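Local structure of Alr2269 protein (Nostoc sp., 3MC9) at residues Glu181-Lys184 with Glu185-Arg189. The protein is an Omp85-family protein whose periplasmic POTRA domains probably take part in the insertion and assembly of beta-barrel proteins in the outer membrane. Residues are numbered along the deposited sequence; the frame is centred on the assembly and turned at random.
Sequences EGIK and ELTKR
I183 and T187 meet one turn apart within helix 176-192, in a local contact that combines main-chain bonding with a threonine folded back on its own helix. Four successive i to i+4 bonds establish the alpha-helical winding: E185 N to E181 O, L186 N to G182 O, T187 N to I183 O and K188 N to K184 O. The third of them is nearly straight, with an N-H...O angle of 169° at T187 N. I183 O accepts a second hydrogen bond, from T187 OG1 at 2.9 Å. A chi1 of -62° puts this hydroxyl beside its own backbone N and turns it back along the helix. The two donors reach the oxygen from opposite faces of the carbonyl plane, OG1 lying 36° out of it, away from a lone-pair direction. The side chains of I183 and L186 pack against helix 161-166, I183 on F166 and L186 on T161 and I165, whereas K188 pairs with D192 in a salt bridge one turn on. A threonine hydroxyl bonded to the i-4 carbonyl is a familiar feature of alpha-helices, here in one of the two helices of a POTRA domain.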
loop_
_atom_site.group_PDB
_atom_site.type_symbol
_atom_site.label_atom_id
_atom_site.label_comp_id
_atom_site.label_asym_id
_atom_site.label_seq_id
_atom_site.Cartn_x
_atom_site.Cartn_y
_atom_site.Cartn_z
ATOM N N GLU A 181 -3.910 8.325 6.963
ATOM C CA GLU A 181 -4.634 9.481 7.487
ATOM C C GLU A 181 -5.191 9.134 8.866
ATOM O O GLU A 181 -5.062 9.899 9.806
ATOM C CB GLU A 181 -5.747 9.920 6.533
ATOM C CG GLU A 181 -5.229 10.730 5.360
ATOM C CD GLU A 181 -4.628 12.046 5.810
ATOM O OE1 GLU A 181 -5.399 12.938 6.246
ATOM O OE2 GLU A 181 -3.383 12.179 5.750
ATOM N N GLY A 182 -5.775 7.953 8.981
ATOM C CA GLY A 182 -6.242 7.459 10.267
ATOM C C GLY A 182 -5.141 7.341 11.317
ATOM O O GLY A 182 -5.376 7.617 12.505
ATOM N N ILE A 183 -3.945 6.950 10.876
ATOM C CA ILE A 183 -2.784 6.829 11.754
ATOM C C ILE A 183 -2.401 8.188 12.324
ATOM O O ILE A 183 -2.075 8.327 13.493
ATOM C CB ILE A 183 -1.577 6.170 11.031
ATOM C CG1 ILE A 183 -1.868 4.670 10.816
ATOM C CG2 ILE A 183 -0.292 6.362 11.875
ATOM C CD1 ILE A 183 -0.931 3.929 9.818
ATOM N N LYS A 184 -2.466 9.203 11.485
ATOM C CA LYS A 184 -2.220 10.573 11.914
ATOM C C LYS A 184 -3.237 11.010 12.968
ATOM O O LYS A 184 -2.902 11.689 13.937
ATOM C CB LYS A 184 -2.298 11.519 10.716
ATOM C CG LYS A 184 -1.108 11.382 9.757
ATOM C CD LYS A 184 -0.757 12.701 9.068
ATOM C CE LYS A 184 0.704 12.724 8.601
ATOM N NZ LYS A 184 1.642 13.345 9.607
ATOM N N GLU A 185 -4.493 10.647 12.754
ATOM C CA GLU A 185 -5.529 10.942 13.740
ATOM C C GLU A 185 -5.269 10.180 15.071
ATOM O O GLU A 185 -5.402 10.757 16.136
ATOM C CB GLU A 185 -6.897 10.663 13.121
ATOM C CG GLU A 185 -8.091 11.060 13.977
ATOM C CD GLU A 185 -9.422 10.918 13.248
ATOM O OE1 GLU A 185 -9.433 10.765 12.008
ATOM O OE2 GLU A 185 -10.468 10.976 13.924
ATOM N N LEU A 186 -4.841 8.914 14.999
ATOM C CA LEU A 186 -4.426 8.133 16.195
ATOM C C LEU A 186 -3.312 8.837 16.980
ATOM O O LEU A 186 -3.382 8.996 18.202
ATOM C CB LEU A 186 -3.859 6.772 15.768
ATOM C CG LEU A 186 -4.149 5.481 16.539
ATOM C CD1 LEU A 186 -2.986 4.452 16.334
ATOM C CD2 LEU A 186 -4.491 5.683 18.010
ATOM N N THR A 187 -2.278 9.238 16.245
ATOM C CA THR A 187 -1.146 9.971 16.788
ATOM C C THR A 187 -1.575 11.209 17.554
ATOM O O THR A 187 -1.107 11.447 18.665
ATOM C CB THR A 187 -0.205 10.391 15.638
ATOM O OG1 THR A 187 0.280 9.216 15.001
ATOM C CG2 THR A 187 0.957 11.206 16.130
ATOM N N LYS A 188 -2.460 11.994 16.942
ATOM C CA LYS A 188 -3.051 13.158 17.615
ATOM C C LYS A 188 -3.864 12.771 18.866
ATOM O O LYS A 188 -3.829 13.484 19.863
ATOM C CB LYS A 188 -3.912 13.948 16.633
ATOM C CG LYS A 188 -4.581 15.182 17.208
ATOM C CD LYS A 188 -3.589 16.122 17.869
ATOM C CE LYS A 188 -4.207 17.522 18.053
ATOM N NZ LYS A 188 -5.420 17.476 18.924
ATOM N N ARG A 189 -4.564 11.637 18.832
ATOM C CA ARG A 189 -5.242 11.165 20.043
ATOM C C ARG A 189 -4.266 10.817 21.177
ATOM O O ARG A 189 -4.538 11.117 22.332
ATOM C CB ARG A 189 -6.152 9.975 19.767
ATOM C CG ARG A 189 -7.425 10.332 19.008
ATOM C CD ARG A 189 -8.529 10.868 19.897
ATOM N NE ARG A 189 -8.873 9.902 20.942
ATOM C CZ ARG A 189 -8.587 10.026 22.240
ATOM N NH1 ARG A 189 -7.955 11.107 22.692
ATOM N NH2 ARG A 189 -8.945 9.065 23.101
#